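190aa long hypothetical protein (Pyrococcus horikoshii, PDB 2DDZ) is of unknown function but forms a hexamer and belongs to the DUF366 family, placed in a clan with class II tRNA synthetases, so a related fold is likely. Local coordinates at residues Val38-Cys44 with Asp66-Ile72; Leu98-Tyr102 with Glu163-Ser168; Lys119-Ser123 with His135-Asn139. All blocks are in the same frame, centred on the assembly; numbering follows the deposited sequence.

Contact 1: residues Val38-Cys44 with Asp66-Ile72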
loop_
_atom_site.group_PDB
_atom_site.type_symbol
_atom_site.label_atom_id
_atom_site.label_comp_id
_atom_site.label_asym_id
_atom_site.label_seq_id
_atom_site.Cartn_x
_atom_site.Cartn_y
_atom_site.Cartn_z
ATOM N N VAL E 38 -16.294 12.916 15.824
ATOM C CA VAL E 38 -17.643 13.295 16.222
ATOM C C VAL E 38 -17.845 12.812 17.653
ATOM O O VAL E 38 -17.714 11.628 17.941
ATOM C CB VAL E 38 -18.709 12.632 15.328
ATOM C CG1 VAL E 38 -20.109 13.058 15.783
ATOM C CG2 VAL E 38 -18.480 13.017 13.873
ATOM N N VAL E 39 -18.169 13.739 18.544
ATOM C CA VAL E 39 -18.366 13.414 19.951
ATOM C C VAL E 39 -19.801 13.642 20.360
ATOM O O VAL E 39 -20.376 14.699 20.106
ATOM C CB VAL E 39 -17.438 14.264 20.822
ATOM C CG1 VAL E 39 -17.609 13.912 22.282
ATOM C CG2 VAL E 39 -15.991 14.048 20.369
ATOM N N PHE E 40 -20.385 12.630 20.987
ATOM C CA PHE E 40 -21.755 12.719 21.447
ATOM C C PHE E 40 -21.960 11.933 22.735
ATOM O O PHE E 40 -21.036 11.297 23.255
ATOM C CB PHE E 40 -22.717 12.206 20.375
ATOM C CG PHE E 40 -22.394 10.827 19.871
ATOM C CD1 PHE E 40 -21.255 10.610 19.100
ATOM C CD2 PHE E 40 -23.231 9.748 20.148
ATOM C CE1 PHE E 40 -20.969 9.339 18.576
ATOM C CE2 PHE E 40 -22.956 8.465 19.628
ATOM C CZ PHE E 40 -21.817 8.260 18.849
ATOM N N ARG E 41 -23.184 11.986 23.252
ATOM C CA ARG E 41 -23.537 11.290 24.475
ATOM C C ARG E 41 -24.849 10.539 24.270
ATOM O O ARG E 41 -25.719 10.972 23.506
ATOM C CB ARG E 41 -23.659 12.288 25.632
ATOM C CG ARG E 41 -23.857 11.663 27.005
ATOM C CD ARG E 41 -23.967 12.754 28.076
ATOM N NE ARG E 41 -24.253 12.234 29.416
ATOM C CZ ARG E 41 -24.453 12.993 30.494
ATOM N NH1 ARG E 41 -24.402 14.316 30.403
ATOM N NH2 ARG E 41 -24.704 12.429 31.667
ATOM N N GLY E 42 -24.980 9.398 24.938
ATOM C CA GLY E 42 -26.190 8.614 24.796
ATOM C C GLY E 42 -26.019 7.212 25.333
ATOM O O GLY E 42 -25.045 6.920 26.034
ATOM N N LYS E 43 -26.974 6.348 25.005
ATOM C CA LYS E 43 -26.951 4.959 25.441
ATOM C C LYS E 43 -26.008 4.132 24.578
ATOM O O LYS E 43 -25.656 4.517 23.455
ATOM C CB LYS E 43 -28.347 4.344 25.342
ATOM C CG LYS E 43 -29.402 5.020 26.188
ATOM C CD LYS E 43 -30.767 4.390 25.960
ATOM C CE LYS E 43 -31.837 5.124 26.751
ATOM N NZ LYS E 43 -31.902 6.572 26.373
ATOM N N CYS E 44 -25.615 2.983 25.109
ATOM C CA CYS E 44 -24.734 2.075 24.396
ATOM C C CYS E 44 -25.320 0.670 24.411
ATOM O O CYS E 44 -25.354 0.018 25.452
ATOM C CB CYS E 44 -23.348 2.052 25.040
ATOM S SG CYS E 44 -22.204 0.877 24.265
ATOM N N ASP E 66 -26.268 2.779 29.895
ATOM C CA ASP E 66 -27.391 3.681 29.664
ATOM C C ASP E 66 -26.927 5.100 29.380
ATOM O O ASP E 66 -27.659 5.891 28.793
ATOM C CB ASP E 66 -28.349 3.682 30.863
ATOM C CG ASP E 66 -29.109 2.367 31.013
ATOM O OD1 ASP E 66 -29.687 1.879 30.011
ATOM O OD2 ASP E 66 -29.135 1.826 32.139
ATOM N N ASP E 67 -25.703 5.417 29.787
ATOM C CA ASP E 67 -25.173 6.755 29.587
ATOM C C ASP E 67 -23.663 6.713 29.360
ATOM O O ASP E 67 -22.892 6.414 30.277
ATOM C CB ASP E 67 -25.511 7.605 30.807
ATOM C CG ASP E 67 -25.354 9.075 30.544
ATOM O OD1 ASP E 67 -25.723 9.515 29.432
ATOM O OD2 ASP E 67 -24.881 9.790 31.453
ATOM N N MET E 68 -23.246 7.056 28.144
ATOM C CA MET E 68 -21.831 7.005 27.776
ATOM C C MET E 68 -21.444 8.150 26.839
ATOM O O MET E 68 -22.275 8.647 26.071
ATOM C CB MET E 68 -21.574 5.649 27.084
ATOM C CG MET E 68 -20.124 5.223 26.812
ATOM S SD MET E 68 -20.013 3.614 25.949
ATOM C CE MET E 68 -20.014 2.616 27.241
ATOM N N VAL E 69 -20.188 8.583 26.926
ATOM C CA VAL E 69 -19.649 9.613 26.036
ATOM C C VAL E 69 -18.976 8.819 24.899
ATOM O O VAL E 69 -18.066 8.016 25.147
ATOM C CB VAL E 69 -18.582 10.497 26.738
ATOM C CG1 VAL E 69 -17.889 11.387 25.714
ATOM C CG2 VAL E 69 -19.236 11.369 27.805
ATOM N N HIS E 70 -19.428 9.033 23.668
ATOM C CA HIS E 70 -18.890 8.310 22.515
ATOM C C HIS E 70 -17.976 9.143 21.632
ATOM O O HIS E 70 -18.222 10.338 21.409
ATOM C CB HIS E 70 -20.039 7.784 21.644
ATOM C CG HIS E 70 -20.974 6.860 22.361
ATOM N ND1 HIS E 70 -20.661 5.544 22.631
ATOM C CD2 HIS E 70 -22.213 7.064 22.873
ATOM C CE1 HIS E 70 -21.665 4.978 23.277
ATOM N NE2 HIS E 70 -22.620 5.880 23.435
ATOM N N TYR E 71 -16.923 8.513 21.122
ATOM C CA TYR E 71 -16.007 9.198 20.213
ATOM C C TYR E 71 -15.922 8.368 18.955
ATOM O O TYR E 71 -15.546 7.201 19.003
ATOM C CB TYR E 71 -14.592 9.333 20.788
ATOM C CG TYR E 71 -14.504 10.054 22.103
ATOM C CD1 TYR E 71 -14.923 9.437 23.279
ATOM C CD2 TYR E 71 -13.984 11.350 22.182
ATOM C CE1 TYR E 71 -14.826 10.084 24.510
ATOM C CE2 TYR E 71 -13.883 12.014 23.416
ATOM C CZ TYR E 71 -14.308 11.365 24.574
ATOM O OH TYR E 71 -14.212 11.984 25.794
ATOM N N ILE E 72 -16.281 8.962 17.828
ATOM C CA ILE E 72 -16.217 8.253 16.570
ATOM C C ILE E 72 -15.244 8.966 15.673
ATOM O O ILE E 72 -15.452 10.109 15.271
ATOM C CB ILE E 72 -17.582 8.158 15.911
ATOM C CG1 ILE E 72 -18.394 7.095 16.640
ATOM C CG2 ILE E 72 -17.441 7.798 14.434
ATOM C CD1 ILE E 72 -19.830 7.265 16.416
#
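F40 and H70 form one rung of a buried antiparallel pairing between strands 36-45 and 68-75, inside the large mixed sheet of the subunit. Paired backbone bonds tie V38 to I72, F40 to H70 and G42 to M68. The F40 ring comes off the strand with CG between its backbone N and carbonyl carbon (chi1 53°), which brings one face over H70: CB of H70 makes a CH-pi contact 3.5 Å from the centroid of the F40 ring. At the edge of that ring sits I72, its CD1 only 3.2 Å from CE1 of F40, a tight fit. The imidazole barely overlaps the phenyl and hydrogen-bonds through ND1 to H135. On the other face of the sheet V39 CG2 lies 3.8 Å from CD2 of Y71, under helix 161-184. There the extended R41 chain reaches back to D67, with NE 3.1 Å from OD1, while NH2 meets OD2 of D67, an oxygen less surely placed. An alanine in place of R41 removes this salt bridge and is likely to leave the D67 carboxylate without its charged mate. The alternation of hydrogen-bonded and non-hydrogen-bonded pairs is that of a regular antiparallel ladder, packed on both faces.

Contact 2: residues Leu98-Tyr102 with Glu163-Ser168. With GAI (guanidine), chain S.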
loop_
_atom_site.group_PDB
_atom_site.type_symbol
_atom_site.label_atom_id
_atom_site.label_comp_id
_atom_site.label_asym_id
_atom_site.label_seq_id
_atom_site.Cartn_x
_atom_site.Cartn_y
_atom_site.Cartn_z
ATOM N N LEU E 98 -4.995 12.970 30.329
ATOM C CA LEU E 98 -5.966 14.020 30.578
ATOM C C LEU E 98 -6.729 13.865 31.896
ATOM O O LEU E 98 -7.075 14.855 32.539
ATOM C CB LEU E 98 -6.961 14.082 29.417
ATOM C CG LEU E 98 -8.057 15.139 29.567
ATOM C CD1 LEU E 98 -7.408 16.514 29.702
ATOM C CD2 LEU E 98 -9.002 15.102 28.370
ATOM N N LEU E 99 -7.006 12.630 32.292
ATOM C CA LEU E 99 -7.733 12.395 33.533
ATOM C C LEU E 99 -6.869 12.794 34.717
ATOM O O LEU E 99 -7.377 13.133 35.779
ATOM C CB LEU E 99 -8.163 10.930 33.630
ATOM C CG LEU E 99 -9.314 10.528 32.698
ATOM C CD1 LEU E 99 -9.521 9.033 32.737
ATOM C CD2 LEU E 99 -10.577 11.240 33.129
ATOM N N TRP E 100 -5.555 12.762 34.524
ATOM C CA TRP E 100 -4.632 13.166 35.576
ATOM C C TRP E 100 -4.776 14.649 35.908
ATOM O O TRP E 100 -4.643 15.037 37.064
ATOM C CB TRP E 100 -3.190 12.871 35.167
ATOM C CG TRP E 100 -2.798 11.463 35.429
ATOM C CD1 TRP E 100 -2.833 10.417 34.551
ATOM C CD2 TRP E 100 -2.354 10.922 36.679
ATOM N NE1 TRP E 100 -2.437 9.256 35.175
ATOM C CE2 TRP E 100 -2.136 9.537 36.483
ATOM C CE3 TRP E 100 -2.120 11.473 37.947
ATOM C CZ2 TRP E 100 -1.694 8.694 37.516
ATOM C CZ3 TRP E 100 -1.683 10.635 38.970
ATOM C CH2 TRP E 100 -1.474 9.261 38.746
ATOM N N ASN E 101 -5.050 15.473 34.897
ATOM C CA ASN E 101 -5.213 16.910 35.113
ATOM C C ASN E 101 -6.556 17.180 35.785
ATOM O O ASN E 101 -6.933 18.324 36.048
ATOM C CB ASN E 101 -5.094 17.670 33.782
ATOM C CG ASN E 101 -3.713 17.523 33.147
ATOM O OD1 ASN E 101 -2.749 17.132 33.808
ATOM N ND2 ASN E 101 -3.615 17.843 31.859
ATOM N N TYR E 102 -7.278 16.102 36.051
ATOM C CA TYR E 102 -8.552 16.192 36.738
ATOM C C TYR E 102 -8.346 15.582 38.122
ATOM O O TYR E 102 -9.296 15.394 38.884
ATOM C CB TYR E 102 -9.635 15.419 35.997
ATOM C CG TYR E 102 -10.258 16.167 34.846
ATOM C CD1 TYR E 102 -9.609 16.269 33.616
ATOM C CD2 TYR E 102 -11.530 16.737 34.975
ATOM C CE1 TYR E 102 -10.213 16.911 32.536
ATOM C CE2 TYR E 102 -12.147 17.384 33.905
ATOM C CZ TYR E 102 -11.484 17.465 32.687
ATOM O OH TYR E 102 -12.102 18.083 31.627
ATOM N N GLU E 163 -18.274 19.257 30.041
ATOM C CA GLU E 163 -16.972 19.910 30.028
ATOM C C GLU E 163 -15.866 18.952 29.595
ATOM O O GLU E 163 -14.943 19.344 28.880
ATOM C CB GLU E 163 -16.663 20.485 31.412
ATOM C CG GLU E 163 -15.484 21.457 31.450
ATOM C CD GLU E 163 -14.130 20.764 31.429
ATOM O OE1 GLU E 163 -13.973 19.740 32.127
ATOM O OE2 GLU E 163 -13.219 21.253 30.729
ATOM N N PHE E 164 -15.952 17.696 30.025
ATOM C CA PHE E 164 -14.929 16.724 29.647
ATOM C C PHE E 164 -14.963 16.522 28.121
ATOM O O PHE E 164 -13.924 16.531 27.472
ATOM C CB PHE E 164 -15.146 15.383 30.372
ATOM C CG PHE E 164 -14.027 14.394 30.153
ATOM C CD1 PHE E 164 -12.788 14.571 30.762
ATOM C CD2 PHE E 164 -14.201 13.315 29.289
ATOM C CE1 PHE E 164 -11.733 13.693 30.504
ATOM C CE2 PHE E 164 -13.155 12.434 29.025
ATOM C CZ PHE E 164 -11.916 12.620 29.635
ATOM N N MET E 165 -16.169 16.348 27.579
ATOM C CA MET E 165 -16.382 16.166 26.145
ATOM C C MET E 165 -15.630 17.255 25.358
ATOM O O MET E 165 -14.916 16.973 24.393
ATOM C CB MET E 165 -17.888 16.236 25.811
ATOM C CG MET E 165 -18.731 15.042 26.311
ATOM S SD MET E 165 -20.487 15.124 26.081
ATOM C CE MET E 165 -20.540 15.073 24.468
ATOM N N GLU E 166 -15.788 18.501 25.793
ATOM C CA GLU E 166 -15.144 19.644 25.157
ATOM C C GLU E 166 -13.611 19.602 25.237
ATOM O O GLU E 166 -12.920 19.773 24.228
ATOM C CB GLU E 166 -15.636 20.945 25.810
ATOM C CG GLU E 166 -15.291 22.232 25.073
ATOM C CD GLU E 166 -16.136 22.426 23.830
ATOM O OE1 GLU E 166 -17.281 21.925 23.819
ATOM O OE2 GLU E 166 -15.665 23.086 22.875
ATOM N N ARG E 167 -13.078 19.382 26.439
ATOM C CA ARG E 167 -11.627 19.382 26.616
ATOM C C ARG E 167 -10.910 18.182 26.024
ATOM O O ARG E 167 -9.812 18.316 25.477
ATOM C CB ARG E 167 -11.258 19.498 28.100
ATOM C CG ARG E 167 -9.798 19.919 28.292
ATOM C CD ARG E 167 -9.382 19.952 29.750
ATOM N NE ARG E 167 -10.479 20.398 30.591
ATOM C CZ ARG E 167 -10.387 20.616 31.900
ATOM N NH1 ARG E 167 -11.459 21.017 32.579
ATOM N NH2 ARG E 167 -9.234 20.442 32.534
ATOM N N SER E 168 -11.526 17.010 26.150
ATOM C CA SER E 168 -10.930 15.788 25.621
ATOM C C SER E 168 -10.993 15.779 24.094
ATOM O O SER E 168 -10.067 15.295 23.444
ATOM C CB SER E 168 -11.629 14.553 26.214
ATOM O OG SER E 168 -13.001 14.520 25.863
HETATM C C GAI S . 1.544 11.424 37.948
HETATM N N1 GAI S . 1.020 11.518 36.764
HETATM N N2 GAI S . 1.837 12.520 38.661
HETATM N N3 GAI S . 1.797 10.197 38.469
#
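OE2 of E163 is gripped by two nitrogens of R167, one turn on in the same helix, while the other oxygen serves Y102 across the contact. NH1 of R167 lies 2.6 Å and NE 2.9 Å from OE2 of E163, both with the oxygen in the guanidinium plane, a side-on grip that holds the arginine flat. Y102 OH donates to OE1 of E163 at 2.5 Å, on the syn side. The same phenol lies over the guanidinium, CZ of Y102 standing 3.4 Å above its centre with the planes 29° apart. The chain of R167 bends at chi3 (-36°), which folds its head back toward E163 and beneath the tyrosine. Across the Y102 ring from the guanidinium, F164 turns its edge to the opposite face in an offset edge-to-face pair, and CE1 of F164 meets CD2 of L98 at 3.7 Å. CD2 of L98 presses tightly on CA and CB of S168. W100, on the far side of its helix, carries a guanidine over one ring face and meets W100 of a second subunit. The contact joins the C-terminal end of helix 81-100 to an early turn of helix 161-184, with F164 and M165 reaching down to strand 68-75.

Contact 3: residues Lys119-Ser123 with His135-Asn139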
loop_
_atom_site.group_PDB
_atom_site.type_symbol
_atom_site.label_atom_id
_atom_site.label_comp_id
_atom_site.label_asym_id
_atom_site.label_seq_id
_atom_site.Cartn_x
_atom_site.Cartn_y
_atom_site.Cartn_z
ATOM N N LYS E 119 -12.934 -0.682 35.324
ATOM C CA LYS E 119 -12.921 -0.244 33.926
ATOM C C LYS E 119 -13.871 0.902 33.612
ATOM O O LYS E 119 -15.080 0.809 33.823
ATOM C CB LYS E 119 -13.218 -1.422 32.986
ATOM C CG LYS E 119 -12.819 -1.164 31.524
ATOM C CD LYS E 119 -12.806 -2.442 30.681
ATOM C CE LYS E 119 -14.203 -3.048 30.537
ATOM N NZ LYS E 119 -15.167 -2.108 29.893
ATOM N N LEU E 120 -13.305 1.979 33.077
ATOM C CA LEU E 120 -14.056 3.175 32.716
ATOM C C LEU E 120 -14.516 3.216 31.264
ATOM O O LEU E 120 -15.555 3.805 30.951
ATOM C CB LEU E 120 -13.181 4.410 32.971
ATOM C CG LEU E 120 -13.638 5.784 32.463
ATOM C CD1 LEU E 120 -14.802 6.293 33.318
ATOM C CD2 LEU E 120 -12.459 6.769 32.536
ATOM N N SER E 121 -13.758 2.566 30.384
ATOM C CA SER E 121 -14.034 2.625 28.948
ATOM C C SER E 121 -14.205 1.336 28.150
ATOM O O SER E 121 -14.077 0.234 28.662
ATOM C CB SER E 121 -12.900 3.405 28.282
ATOM O OG SER E 121 -11.683 2.667 28.383
ATOM N N ILE E 122 -14.514 1.532 26.874
ATOM C CA ILE E 122 -14.627 0.473 25.876
ATOM C C ILE E 122 -14.095 1.137 24.612
ATOM O O ILE E 122 -14.177 2.368 24.453
ATOM C CB ILE E 122 -16.069 -0.031 25.624
ATOM C CG1 ILE E 122 -16.949 1.096 25.080
ATOM C CG2 ILE E 122 -16.613 -0.695 26.900
ATOM C CD1 ILE E 122 -18.250 0.594 24.477
ATOM N N SER E 123 -13.525 0.341 23.721
ATOM C CA SER E 123 -12.958 0.904 22.509
ATOM C C SER E 123 -12.709 -0.172 21.478
ATOM O O SER E 123 -12.629 -1.353 21.800
ATOM C CB SER E 123 -11.629 1.610 22.844
ATOM O OG SER E 123 -11.063 2.255 21.713
ATOM N N HIS E 135 -13.651 3.751 17.661
ATOM C CA HIS E 135 -14.670 4.144 18.621
ATOM C C HIS E 135 -14.111 4.110 20.033
ATOM O O HIS E 135 -13.366 3.208 20.393
ATOM C CB HIS E 135 -15.912 3.240 18.592
ATOM C CG HIS E 135 -16.876 3.520 19.714
ATOM N ND1 HIS E 135 -16.902 2.785 20.879
ATOM C CD2 HIS E 135 -17.799 4.502 19.872
ATOM C CE1 HIS E 135 -17.796 3.301 21.707
ATOM N NE2 HIS E 135 -18.353 4.343 21.120
ATOM N N ILE E 136 -14.454 5.116 20.824
ATOM C CA ILE E 136 -14.042 5.150 22.218
ATOM C C ILE E 136 -15.308 5.497 22.971
ATOM O O ILE E 136 -16.077 6.348 22.532
ATOM C CB ILE E 136 -13.003 6.238 22.547
ATOM C CG1 ILE E 136 -11.668 5.951 21.860
ATOM C CG2 ILE E 136 -12.821 6.317 24.059
ATOM C CD1 ILE E 136 -11.681 6.296 20.400
ATOM N N GLY E 137 -15.523 4.826 24.097
ATOM C CA GLY E 137 -16.701 5.081 24.897
ATOM C C GLY E 137 -16.302 5.184 26.350
ATOM O O GLY E 137 -15.522 4.372 26.832
ATOM N N LEU E 138 -16.808 6.198 27.043
ATOM C CA LEU E 138 -16.497 6.368 28.456
ATOM C C LEU E 138 -17.809 6.377 29.220
ATOM O O LEU E 138 -18.710 7.157 28.899
ATOM C CB LEU E 138 -15.753 7.684 28.705
ATOM C CG LEU E 138 -14.440 7.939 27.954
ATOM C CD1 LEU E 138 -13.866 9.266 28.422
ATOM C CD2 LEU E 138 -13.436 6.805 28.209
ATOM N N ASN E 139 -17.921 5.500 30.216
ATOM C CA ASN E 139 -19.134 5.431 31.036
ATOM C C ASN E 139 -19.342 6.769 31.749
ATOM O O ASN E 139 -18.399 7.325 32.319
ATOM C CB ASN E 139 -19.020 4.352 32.124
ATOM C CG ASN E 139 -18.888 2.943 31.571
ATOM O OD1 ASN E 139 -19.724 2.481 30.799
ATOM N ND2 ASN E 139 -17.836 2.243 31.988
#
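S123 swings OG opposite its own backbone N (chi1 -176°), and this carries the hydroxyl across the strand gap to donate to O of H135, 2.8 Å away. I122 takes the less common course, with CG1 between backbone N and carbonyl carbon (chi1 62°), laying its chain over G137 so that CD1 meets the edge of the H135 ring, 3.9 Å from CE1. Glycine matters here: a CB at G137 would come within about 3.0 Å of CG1 of I122. The backbones of I122 and G137 exchange two hydrogen bonds. Farther along, N of N139 meets O of L120 at 3.0 Å almost in line with the carbonyl, which closes the ladder beyond the last bridge. On the other face of the sheet CB of S121 is squeezed to 3.4 Å from CD2 of L138, its hydroxyl being taken by N of I113. OG of S123 has a second partner in Q88. The segments belong to the hairpin of strands 118-128 and 131-139, with strand 112-115 flanking the first and strand 68-75 the second. Helix 81-100 covers the face of S123 and I136 through I92, whereas I122 on the reverse face touches M68.

From the N terminus, contact 1 is the first to close, bringing strand 68-75 back beside strand 36-45 after an excursion that includes helix 54-59. Helix 81-100 follows and opens contact 2, which is completed only by helix 161-184. Within that long span contact 3 folds the hairpin of strands 118-128 and 131-139; it is therefore enclosed by contact 2, and none of the three cross. In space they merge: backbone bonds from Y71 and V69 to I136 and L138 join contacts 1 and 3 in one sheet, S168 meets the Y71 hydroxyl, and F164 packs on L138. The example illustrates how local strand pairs and a long-range helix contact consolidate a single layered domain.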